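Local coordinates for intracellular protein transport protein USO1 (Saccharomyces cerevisiae S288c, PDB 6LSU) that is required for protein transport from the endoplasmic reticulum to the Golgi complex, acting as a dimeric tether with a globular head and a coiled-coil tail, at residues 670-681 / 700-710. Sequence-based numbering, arbitrary orientation.
Sequences FKKDSYFSKVDM and YFSTYFIQLFN
F676 wedges between F701 and F709 in an aromatic cluster, completed by F670, in the globular head of this helical, armadillo-repeat protein. The cluster joins the end of helix 660-673 and the turn after it to helix 703-711 and the loop leading into it. With CG anti to the backbone N (chi1 -175°), the F676 ring is carried in between F701, just before the helix, and F709 on it. Its edge points at the face of F701, CD1 lying over the ring centre with the planes at 90°, while the edge of F709 is turned toward the face of F676. F670 brings its own edge to the face of F709, CD2 standing 3.6 Å from CZ of F709. Flat rings suit this site because F676 and F709 can each give an edge to one ring and a face to another. F670 also packs on helix 622-637, and F701 and F705 on helix 577-590. Farther out, the edge of Y675 meets the face of Y700 in a T-shaped pair, rings whose polar hydroxyls suit this less buried margin. K671 runs its aliphatic part past the edge of F709, and its bent chain brings NZ to 2.9 Å from OD1 of N710, an oxygen that also lies in plane at the edge of F676.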
ATOM      1  N   PHE A 670     -30.610  -9.821  -9.332  1.00 91.30           N
ATOM      2  CA  PHE A 670     -29.335 -10.094  -8.616  1.00 83.83           C
ATOM      3  C   PHE A 670     -28.308  -8.997  -8.934  1.00 80.24           C
ATOM      4  O   PHE A 670     -27.639  -8.514  -7.998  1.00 71.13           O
ATOM      5  CB  PHE A 670     -28.785 -11.472  -8.998  1.00 79.92           C
ATOM      6  CG  PHE A 670     -27.438 -11.793  -8.403  1.00 79.41           C
ATOM      7  CD1 PHE A 670     -27.304 -12.064  -7.049  1.00 74.91           C
ATOM      8  CD2 PHE A 670     -26.297 -11.748  -9.188  1.00 77.04           C
ATOM      9  CE1 PHE A 670     -26.063 -12.352  -6.503  1.00 77.86           C
ATOM     10  CE2 PHE A 670     -25.056 -12.019  -8.634  1.00 79.28           C
ATOM     11  CZ  PHE A 670     -24.943 -12.345  -7.301  1.00 75.08           C
ATOM     12  N   LYS A 671     -28.181  -8.659 -10.221  1.00 80.53           N
ATOM     13  CA  LYS A 671     -27.312  -7.564 -10.720  1.00 89.06           C
ATOM     14  C   LYS A 671     -27.748  -6.247 -10.063  1.00 86.14           C
ATOM     15  O   LYS A 671     -26.870  -5.572  -9.510  1.00 98.26           O
ATOM     16  CB  LYS A 671     -27.332  -7.500 -12.258  1.00 95.52           C
ATOM     17  CG  LYS A 671     -26.130  -6.815 -12.908  1.00 99.38           C
ATOM     18  CD  LYS A 671     -25.322  -5.928 -11.941  1.00107.46           C
ATOM     19  CE  LYS A 671     -24.216  -5.096 -12.568  1.00106.73           C
ATOM     20  NZ  LYS A 671     -22.993  -5.891 -12.845  1.00100.64           N
ATOM     21  N   LYS A 672     -29.043  -5.905 -10.057  1.00 94.91           N
ATOM     22  CA  LYS A 672     -29.500  -4.512  -9.759  1.00 95.36           C
ATOM     23  C   LYS A 672     -29.947  -4.306  -8.305  1.00 87.25           C
ATOM     24  O   LYS A 672     -29.866  -3.172  -7.869  1.00102.08           O
ATOM     25  CB  LYS A 672     -30.643  -4.069 -10.677  1.00 96.33           C
ATOM     26  CG  LYS A 672     -30.558  -4.501 -12.137  1.00104.39           C
ATOM     27  CD  LYS A 672     -29.391  -3.943 -12.946  1.00115.80           C
ATOM     28  CE  LYS A 672     -29.252  -2.430 -12.933  1.00120.30           C
ATOM     29  NZ  LYS A 672     -28.093  -1.978 -12.124  1.00122.04           N
ATOM     30  N   ASP A 673     -30.421  -5.308  -7.570  1.00100.05           N
ATOM     31  CA  ASP A 673     -31.176  -5.047  -6.307  1.00110.25           C
ATOM     32  C   ASP A 673     -30.708  -5.951  -5.149  1.00106.50           C
ATOM     33  O   ASP A 673     -31.438  -6.037  -4.144  1.00112.53           O
ATOM     34  CB  ASP A 673     -32.689  -5.167  -6.555  1.00113.03           C
ATOM     35  CG  ASP A 673     -33.569  -4.496  -5.509  1.00121.00           C
ATOM     36  OD1 ASP A 673     -33.031  -3.727  -4.674  1.00126.46           O
ATOM     37  OD2 ASP A 673     -34.793  -4.747  -5.538  1.00123.56           O
ATOM     38  N   SER A 674     -29.521  -6.561  -5.230  1.00105.47           N
ATOM     39  CA  SER A 674     -28.977  -7.455  -4.167  1.00 99.50           C
ATOM     40  C   SER A 674     -27.683  -6.888  -3.578  1.00 93.03           C
ATOM     41  O   SER A 674     -27.232  -5.817  -4.020  1.00 91.46           O
ATOM     42  CB  SER A 674     -28.734  -8.838  -4.706  1.00 98.28           C
ATOM     43  OG  SER A 674     -27.740  -8.798  -5.715  1.00 93.43           O
ATOM     44  N   TYR A 675     -27.088  -7.615  -2.629  1.00 90.81           N
ATOM     45  CA  TYR A 675     -25.715  -7.361  -2.118  1.00 78.52           C
ATOM     46  C   TYR A 675     -24.733  -7.207  -3.282  1.00 76.84           C
ATOM     47  O   TYR A 675     -23.866  -6.313  -3.262  1.00 78.34           O
ATOM     48  CB  TYR A 675     -25.236  -8.494  -1.231  1.00 72.49           C
ATOM     49  CG  TYR A 675     -25.728  -8.380   0.183  1.00 81.60           C
ATOM     50  CD1 TYR A 675     -27.054  -8.580   0.508  1.00 83.63           C
ATOM     51  CD2 TYR A 675     -24.858  -8.072   1.208  1.00 87.35           C
ATOM     52  CE1 TYR A 675     -27.503  -8.475   1.817  1.00 89.86           C
ATOM     53  CE2 TYR A 675     -25.289  -7.971   2.521  1.00 95.70           C
ATOM     54  CZ  TYR A 675     -26.623  -8.157   2.831  1.00 86.31           C
ATOM     55  OH  TYR A 675     -27.057  -8.079   4.121  1.00 79.16           O
ATOM     56  N   PHE A 676     -24.863  -8.034  -4.306  1.00 70.57           N
ATOM     57  CA  PHE A 676     -23.935  -7.962  -5.455  1.00 73.17           C
ATOM     58  C   PHE A 676     -23.951  -6.548  -6.016  1.00 80.46           C
ATOM     59  O   PHE A 676     -22.875  -6.014  -6.381  1.00 96.60           O
ATOM     60  CB  PHE A 676     -24.313  -8.947  -6.544  1.00 73.07           C
ATOM     61  CG  PHE A 676     -23.344  -9.014  -7.691  1.00 70.15           C
ATOM     62  CD1 PHE A 676     -22.212  -9.824  -7.617  1.00 72.86           C
ATOM     63  CD2 PHE A 676     -23.583  -8.309  -8.861  1.00 66.41           C
ATOM     64  CE1 PHE A 676     -21.321  -9.905  -8.687  1.00 73.80           C
ATOM     65  CE2 PHE A 676     -22.719  -8.437  -9.947  1.00 69.20           C
ATOM     66  CZ  PHE A 676     -21.569  -9.202  -9.852  1.00 64.84           C
ATOM     67  N   SER A 677     -25.128  -5.947  -6.098  1.00 92.97           N
ATOM     68  CA  SER A 677     -25.325  -4.641  -6.776  1.00 99.10           C
ATOM     69  C   SER A 677     -24.390  -3.591  -6.157  1.00101.09           C
ATOM     70  O   SER A 677     -23.845  -2.758  -6.923  1.00101.56           O
ATOM     71  CB  SER A 677     -26.765  -4.213  -6.722  1.00 94.22           C
ATOM     72  OG  SER A 677     -27.127  -3.864  -5.398  1.00 90.33           O
ATOM     73  N   LYS A 678     -24.199  -3.603  -4.834  1.00 94.09           N
ATOM     74  CA  LYS A 678     -23.360  -2.556  -4.213  1.00102.21           C
ATOM     75  C   LYS A 678     -22.037  -3.171  -3.765  1.00 98.68           C
ATOM     76  O   LYS A 678     -21.841  -3.384  -2.572  1.00 94.75           O
ATOM     77  CB  LYS A 678     -24.140  -1.738  -3.178  1.00121.48           C
ATOM     78  CG  LYS A 678     -24.593  -0.348  -3.664  1.00128.05           C
ATOM     79  CD  LYS A 678     -23.880   0.222  -4.912  1.00126.61           C
ATOM     80  CE  LYS A 678     -22.394   0.497  -4.733  1.00128.24           C
ATOM     81  NZ  LYS A 678     -21.653   0.382  -6.013  1.00127.23           N
ATOM     82  N   VAL A 679     -21.179  -3.424  -4.752  1.00 98.61           N
ATOM     83  CA  VAL A 679     -19.761  -3.837  -4.603  1.00101.97           C
ATOM     84  C   VAL A 679     -18.941  -2.940  -5.529  1.00110.71           C
ATOM     85  O   VAL A 679     -19.332  -2.799  -6.702  1.00113.27           O
ATOM     86  CB  VAL A 679     -19.552  -5.323  -4.945  1.00102.19           C
ATOM     87  CG1 VAL A 679     -20.542  -6.201  -4.198  1.00104.89           C
ATOM     88  CG2 VAL A 679     -19.596  -5.599  -6.445  1.00 97.79           C
ATOM     89  N   ASP A 680     -17.863  -2.359  -5.005  1.00118.64           N
ATOM     90  CA  ASP A 680     -16.902  -1.518  -5.767  1.00129.39           C
ATOM     91  C   ASP A 680     -16.145  -2.446  -6.730  1.00130.29           C
ATOM     92  O   ASP A 680     -15.549  -3.420  -6.237  1.00126.85           O
ATOM     93  CB  ASP A 680     -15.943  -0.765  -4.825  1.00135.53           C
ATOM     94  CG  ASP A 680     -16.374  -0.672  -3.362  1.00136.73           C
ATOM     95  OD1 ASP A 680     -17.504  -1.116  -3.048  1.00139.01           O
ATOM     96  OD2 ASP A 680     -15.569  -0.170  -2.531  1.00125.40           O
ATOM     97  N   MET A 681     -16.145  -2.165  -8.040  1.00136.99           N
ATOM     98  CA  MET A 681     -15.489  -3.032  -9.068  1.00148.36           C
ATOM     99  C   MET A 681     -13.964  -2.839  -9.030  1.00155.42           C
ATOM    100  O   MET A 681     -13.369  -2.482 -10.073  1.00148.88           O
ATOM    101  CB  MET A 681     -16.005  -2.742 -10.481  1.00146.51           C
ATOM    102  CG  MET A 681     -17.511  -2.841 -10.613  1.00148.80           C
ATOM    103  SD  MET A 681     -18.167  -4.430 -10.027  1.00153.75           S
ATOM    104  CE  MET A 681     -19.860  -4.326 -10.604  1.00143.05           C
ATOM    105  N   TYR A 700     -18.451  -9.882   0.482  1.00 61.85           N
ATOM    106  CA  TYR A 700     -19.356 -11.041   0.248  1.00 72.28           C
ATOM    107  C   TYR A 700     -18.863 -11.902  -0.925  1.00 67.24           C
ATOM    108  O   TYR A 700     -18.860 -13.119  -0.810  1.00 77.32           O
ATOM    109  CB  TYR A 700     -20.773 -10.466   0.047  1.00 71.67           C
ATOM    110  CG  TYR A 700     -21.212  -9.607   1.214  1.00 64.08           C
ATOM    111  CD1 TYR A 700     -21.358 -10.154   2.477  1.00 66.41           C
ATOM    112  CD2 TYR A 700     -21.388  -8.244   1.081  1.00 64.33           C
ATOM    113  CE1 TYR A 700     -21.696  -9.379   3.569  1.00 65.76           C
ATOM    114  CE2 TYR A 700     -21.726  -7.453   2.178  1.00 66.77           C
ATOM    115  CZ  TYR A 700     -21.910  -8.035   3.413  1.00 65.94           C
ATOM    116  OH  TYR A 700     -22.250  -7.290   4.497  1.00 89.58           O
ATOM    117  N   PHE A 701     -18.467 -11.263  -2.022  1.00 64.39           N
ATOM    118  CA  PHE A 701     -18.156 -11.902  -3.317  1.00 65.16           C
ATOM    119  C   PHE A 701     -16.644 -11.903  -3.576  1.00 61.74           C
ATOM    120  O   PHE A 701     -16.037 -10.879  -3.638  1.00 64.11           O
ATOM    121  CB  PHE A 701     -18.903 -11.179  -4.439  1.00 70.30           C
ATOM    122  CG  PHE A 701     -20.389 -11.223  -4.216  1.00 74.24           C
ATOM    123  CD1 PHE A 701     -21.132 -12.297  -4.677  1.00 81.78           C
ATOM    124  CD2 PHE A 701     -21.017 -10.266  -3.444  1.00 74.47           C
ATOM    125  CE1 PHE A 701     -22.492 -12.392  -4.418  1.00 79.03           C
ATOM    126  CE2 PHE A 701     -22.370 -10.363  -3.178  1.00 81.73           C
ATOM    127  CZ  PHE A 701     -23.110 -11.420  -3.671  1.00 81.43           C
ATOM    128  N   SER A 702     -16.070 -13.082  -3.759  1.00 62.73           N
ATOM    129  CA  SER A 702     -14.770 -13.281  -4.429  1.00 59.22           C
ATOM    130  C   SER A 702     -14.802 -12.624  -5.805  1.00 61.34           C
ATOM    131  O   SER A 702     -15.806 -12.790  -6.548  1.00 55.69           O
ATOM    132  CB  SER A 702     -14.418 -14.696  -4.576  1.00 62.75           C
ATOM    133  OG  SER A 702     -13.464 -14.822  -5.612  1.00 62.11           O
ATOM    134  N   THR A 703     -13.708 -11.924  -6.113  1.00 62.85           N
ATOM    135  CA  THR A 703     -13.505 -11.171  -7.366  1.00 64.17           C
ATOM    136  C   THR A 703     -13.660 -12.113  -8.561  1.00 61.84           C
ATOM    137  O   THR A 703     -14.172 -11.707  -9.641  1.00 69.34           O
ATOM    138  CB  THR A 703     -12.146 -10.466  -7.373  1.00 65.93           C
ATOM    139  OG1 THR A 703     -12.126  -9.931  -8.696  1.00 67.78           O
ATOM    140  CG2 THR A 703     -10.966 -11.370  -7.080  1.00 70.12           C
ATOM    141  N   TYR A 704     -13.214 -13.343  -8.437  1.00 58.44           N
ATOM    142  CA  TYR A 704     -13.313 -14.268  -9.587  1.00 64.63           C
ATOM    143  C   TYR A 704     -14.791 -14.480  -9.913  1.00 66.25           C
ATOM    144  O   TYR A 704     -15.107 -14.588 -11.105  1.00 69.20           O
ATOM    145  CB  TYR A 704     -12.588 -15.588  -9.302  1.00 58.72           C
ATOM    146  CG  TYR A 704     -11.230 -15.340  -8.717  1.00 61.19           C
ATOM    147  CD1 TYR A 704     -10.252 -14.723  -9.483  1.00 56.69           C
ATOM    148  CD2 TYR A 704     -10.955 -15.603  -7.375  1.00 63.90           C
ATOM    149  CE1 TYR A 704      -9.012 -14.414  -8.949  1.00 53.06           C
ATOM    150  CE2 TYR A 704      -9.705 -15.310  -6.837  1.00 60.89           C
ATOM    151  CZ  TYR A 704      -8.743 -14.692  -7.630  1.00 53.40           C
ATOM    152  OH  TYR A 704      -7.521 -14.359  -7.165  1.00 59.78           O
ATOM    153  N   PHE A 705     -15.664 -14.538  -8.897  1.00 62.55           N
ATOM    154  CA  PHE A 705     -17.108 -14.780  -9.127  1.00 62.73           C
ATOM    155  C   PHE A 705     -17.688 -13.551  -9.832  1.00 62.57           C
ATOM    156  O   PHE A 705     -18.390 -13.692 -10.888  1.00 61.09           O
ATOM    157  CB  PHE A 705     -17.874 -15.076  -7.842  1.00 67.44           C
ATOM    158  CG  PHE A 705     -19.352 -15.088  -8.103  1.00 65.50           C
ATOM    159  CD1 PHE A 705     -19.943 -16.200  -8.675  1.00 69.24           C
ATOM    160  CD2 PHE A 705     -20.127 -13.964  -7.854  1.00 64.76           C
ATOM    161  CE1 PHE A 705     -21.301 -16.219  -8.954  1.00 69.89           C
ATOM    162  CE2 PHE A 705     -21.479 -13.970  -8.169  1.00 74.52           C
ATOM    163  CZ  PHE A 705     -22.068 -15.103  -8.710  1.00 72.04           C
ATOM    164  N   ILE A 706     -17.386 -12.372  -9.278  1.00 59.26           N
ATOM    165  CA  ILE A 706     -17.775 -11.057  -9.871  1.00 57.63           C
ATOM    166  C   ILE A 706     -17.348 -11.011 -11.336  1.00 59.83           C
ATOM    167  O   ILE A 706     -18.111 -10.471 -12.102  1.00 67.85           O
ATOM    168  CB  ILE A 706     -17.168  -9.876  -9.099  1.00 60.52           C
ATOM    169  CG1 ILE A 706     -17.609  -9.854  -7.638  1.00 65.45           C
ATOM    170  CG2 ILE A 706     -17.516  -8.574  -9.776  1.00 64.18           C
ATOM    171  CD1 ILE A 706     -16.796  -8.957  -6.767  1.00 62.89           C
ATOM    172  N   GLN A 707     -16.139 -11.462 -11.696  1.00 64.74           N
ATOM    173  CA  GLN A 707     -15.624 -11.299 -13.076  1.00 70.82           C
ATOM    174  C   GLN A 707     -16.439 -12.258 -13.939  1.00 74.36           C
ATOM    175  O   GLN A 707     -16.869 -11.892 -15.072  1.00 75.14           O
ATOM    176  CB  GLN A 707     -14.124 -11.599 -13.182  1.00 81.70           C
ATOM    177  CG  GLN A 707     -13.195 -10.410 -12.959  1.00 84.41           C
ATOM    178  CD  GLN A 707     -11.787 -10.890 -12.695  1.00 84.53           C
ATOM    179  OE1 GLN A 707     -11.141 -11.480 -13.559  1.00 83.45           O
ATOM    180  NE2 GLN A 707     -11.320 -10.675 -11.476  1.00 82.04           N
ATOM    181  N   LEU A 708     -16.617 -13.479 -13.436  1.00 78.21           N
ATOM    182  CA  LEU A 708     -17.366 -14.526 -14.180  1.00 73.48           C
ATOM    183  C   LEU A 708     -18.814 -14.043 -14.422  1.00 74.78           C
ATOM    184  O   LEU A 708     -19.268 -14.074 -15.559  1.00 69.84           O
ATOM    185  CB  LEU A 708     -17.353 -15.816 -13.377  1.00 70.63           C
ATOM    186  CG  LEU A 708     -18.205 -16.919 -14.002  1.00 81.30           C
ATOM    187  CD1 LEU A 708     -17.473 -17.531 -15.188  1.00 81.50           C
ATOM    188  CD2 LEU A 708     -18.570 -17.986 -12.987  1.00 79.71           C
ATOM    189  N   PHE A 709     -19.505 -13.560 -13.393  1.00 68.49           N
ATOM    190  CA  PHE A 709     -20.899 -13.111 -13.536  1.00 75.04           C
ATOM    191  C   PHE A 709     -20.945 -12.000 -14.589  1.00 80.46           C
ATOM    192  O   PHE A 709     -21.617 -12.176 -15.631  1.00 76.00           O
ATOM    193  CB  PHE A 709     -21.499 -12.677 -12.203  1.00 75.75           C
ATOM    194  CG  PHE A 709     -22.926 -12.253 -12.361  1.00 76.14           C
ATOM    195  CD1 PHE A 709     -23.917 -13.187 -12.622  1.00 87.77           C
ATOM    196  CD2 PHE A 709     -23.265 -10.918 -12.335  1.00 81.45           C
ATOM    197  CE1 PHE A 709     -25.235 -12.791 -12.781  1.00 83.97           C
ATOM    198  CE2 PHE A 709     -24.579 -10.521 -12.505  1.00 85.31           C
ATOM    199  CZ  PHE A 709     -25.560 -11.457 -12.737  1.00 83.68           C
ATOM    200  N   ASN A 710     -20.230 -10.894 -14.334  1.00 83.03           N
ATOM    201  CA  ASN A 710     -20.238  -9.701 -15.223  1.00 77.75           C
ATOM    202  C   ASN A 710     -19.887 -10.103 -16.664  1.00 72.85           C
ATOM    203  O   ASN A 710     -20.483  -9.570 -17.554  1.00 77.12           O
ATOM    204  CB  ASN A 710     -19.358  -8.586 -14.673  1.00 78.96           C
ATOM    205  CG  ASN A 710     -19.927  -7.976 -13.404  1.00 81.61           C
ATOM    206  OD1 ASN A 710     -21.122  -8.071 -13.154  1.00 87.42           O
ATOM    207  ND2 ASN A 710     -19.088  -7.343 -12.598  1.00 78.55           N
TER